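PDB 3MVG: ribosome inactivating type 1 protein from Iris hollandica, which belongs to the ribosome-inactivating protein family, as a single-chain type 1 member with a mixed beta sheet packed against helices. Local coordinates for residues Q47-V52 and P92-N97. Numbering follows the deposited sequence.
Sequences QDLLFV and PQVYGN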
loop_
_atom_site.group_PDB
_atom_site.type_symbol
_atom_site.label_atom_id
_atom_site.label_comp_id
_atom_site.label_asym_id
_atom_site.label_seq_id
_atom_site.Cartn_x
_atom_site.Cartn_y
_atom_site.Cartn_z
ATOM N N GLN A 47 2.324 16.343 26.526
ATOM C CA GLN A 47 1.296 16.093 25.516
ATOM C C GLN A 47 1.914 15.926 24.128
ATOM O O GLN A 47 1.290 15.328 23.251
ATOM C CB GLN A 47 0.247 17.218 25.524
ATOM C CG GLN A 47 -0.966 16.961 24.613
ATOM C CD GLN A 47 -2.196 17.790 24.967
ATOM O OE1 GLN A 47 -2.957 18.201 24.083
ATOM N NE2 GLN A 47 -2.404 18.025 26.257
ATOM N N ASP A 48 3.128 16.453 23.949
ATOM C CA ASP A 48 3.879 16.355 22.693
ATOM C C ASP A 48 4.466 14.967 22.450
ATOM O O ASP A 48 4.961 14.712 21.361
ATOM C CB ASP A 48 5.080 17.320 22.682
ATOM C CG ASP A 48 4.698 18.794 22.668
ATOM O OD1 ASP A 48 3.542 19.151 22.362
ATOM O OD2 ASP A 48 5.607 19.605 22.966
ATOM N N LEU A 49 4.477 14.096 23.458
ATOM C CA LEU A 49 5.193 12.820 23.352
ATOM C C LEU A 49 4.279 11.623 23.147
ATOM O O LEU A 49 3.096 11.643 23.513
ATOM C CB LEU A 49 6.090 12.595 24.576
ATOM C CG LEU A 49 7.128 13.681 24.873
ATOM C CD1 LEU A 49 7.913 13.355 26.143
ATOM C CD2 LEU A 49 8.075 13.903 23.698
ATOM N N LEU A 50 4.838 10.576 22.547
ATOM C CA LEU A 50 4.143 9.316 22.382
ATOM C C LEU A 50 5.165 8.204 22.548
ATOM O O LEU A 50 6.279 8.301 22.042
ATOM C CB LEU A 50 3.487 9.261 20.996
ATOM C CG LEU A 50 2.608 8.050 20.711
ATOM C CD1 LEU A 50 1.370 8.053 21.584
ATOM C CD2 LEU A 50 2.216 8.056 19.253
ATOM N N PHE A 51 4.794 7.157 23.270
ATOM C CA PHE A 51 5.653 5.986 23.431
ATOM C C PHE A 51 5.224 4.898 22.453
ATOM O O PHE A 51 4.024 4.646 22.287
ATOM C CB PHE A 51 5.540 5.428 24.852
ATOM C CG PHE A 51 6.310 6.197 25.911
ATOM C CD1 PHE A 51 6.326 5.716 27.212
ATOM C CD2 PHE A 51 7.036 7.357 25.629
ATOM C CE1 PHE A 51 7.023 6.379 28.231
ATOM C CE2 PHE A 51 7.735 8.034 26.648
ATOM C CZ PHE A 51 7.727 7.535 27.946
ATOM N N VAL A 52 6.204 4.229 21.851
ATOM C CA VAL A 52 5.963 3.114 20.950
ATOM C C VAL A 52 6.761 1.939 21.488
ATOM O O VAL A 52 7.989 1.915 21.384
ATOM C CB VAL A 52 6.387 3.443 19.499
ATOM C CG1 VAL A 52 6.161 2.240 18.587
ATOM C CG2 VAL A 52 5.599 4.626 18.985
ATOM N N PRO A 92 13.650 14.967 33.538
ATOM C CA PRO A 92 13.649 13.946 34.587
ATOM C C PRO A 92 12.291 13.255 34.777
ATOM O O PRO A 92 12.257 12.067 35.107
ATOM C CB PRO A 92 14.035 14.730 35.846
ATOM C CG PRO A 92 14.788 15.911 35.349
ATOM C CD PRO A 92 14.178 16.259 34.022
ATOM N N GLN A 93 11.196 13.985 34.555
ATOM C CA GLN A 93 9.837 13.440 34.707
ATOM C C GLN A 93 9.528 12.322 33.718
ATOM O O GLN A 93 8.728 11.432 34.012
ATOM C CB GLN A 93 8.788 14.546 34.584
ATOM N N VAL A 94 10.146 12.379 32.545
ATOM C CA VAL A 94 9.900 11.386 31.512
ATOM C C VAL A 94 11.044 10.376 31.442
ATOM O O VAL A 94 10.805 9.172 31.400
ATOM C CB VAL A 94 9.654 12.050 30.134
ATOM C CG1 VAL A 94 9.427 10.995 29.044
ATOM C CG2 VAL A 94 8.461 12.997 30.211
ATOM N N TYR A 95 12.276 10.872 31.461
ATOM C CA TYR A 95 13.453 10.052 31.170
ATOM C C TYR A 95 14.181 9.518 32.403
ATOM O O TYR A 95 15.163 8.784 32.271
ATOM C CB TYR A 95 14.442 10.834 30.301
ATOM C CG TYR A 95 13.862 11.350 29.010
ATOM C CD1 TYR A 95 14.044 12.674 28.624
ATOM C CD2 TYR A 95 13.134 10.509 28.166
ATOM C CE1 TYR A 95 13.519 13.156 27.440
ATOM C CE2 TYR A 95 12.597 10.978 26.979
ATOM C CZ TYR A 95 12.795 12.301 26.621
ATOM O OH TYR A 95 12.271 12.770 25.444
ATOM N N GLY A 96 13.718 9.890 33.593
ATOM C CA GLY A 96 14.406 9.515 34.823
ATOM C C GLY A 96 15.552 10.456 35.138
ATOM O O GLY A 96 15.828 11.405 34.396
ATOM N N ASN A 97 16.221 10.187 36.253
ATOM C CA ASN A 97 17.262 11.078 36.748
ATOM C C ASN A 97 18.625 10.901 36.097
ATOM O O ASN A 97 19.425 11.842 36.061
ATOM C CB ASN A 97 17.385 10.960 38.271
ATOM C CG ASN A 97 16.157 11.475 38.995
ATOM O OD1 ASN A 97 15.437 12.330 38.484
ATOM N ND2 ASN A 97 15.909 10.953 40.190
#
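V94 holds CG1 anti to its own nitrogen (chi1 179°), and L49 sets CG anti to the carbonyl carbon (chi1 -57°), as F51 does with its own CG; with these turns one valine methyl meets both residues. L49, its chain extended beyond CG, reaches V94 tip to tip: CD1 of L49 lies 4.0 Å from CG1 of V94 and 4.1 Å from CG2 of V94, touching both branches of the valine. F51 and V94 pass each other in opposite directions, and CG1 of V94 sits near the plane of the F51 ring, at its edge, 4.0 Å from CZ of F51. The methyl therefore meets the rim of the ring. Y95 adds a looser approach, its OH 4.5 Å from CD1 of L49.

In the mixed sheet of this ribosome-inactivating fold, strand 49-55 runs between strands 3-7 and 61-67, and the short helix 92-95 sets V94, and more loosely Y95, against L49 and F51. L49 points toward the helix, while F51 reaches it only with the far end of its ring; L50 and V52, alternating with them, pack on helix 13-27. Y95 meets V65 and L84, and its ring contacts that of F82, the planes about 60° apart, while F51 also touches F82 and V65. G96, the first residue past the helix, has positive phi, and its N gives a weak hydrogen bond to O of P92. A glycerol lies about 5 Å from the V94 side chain.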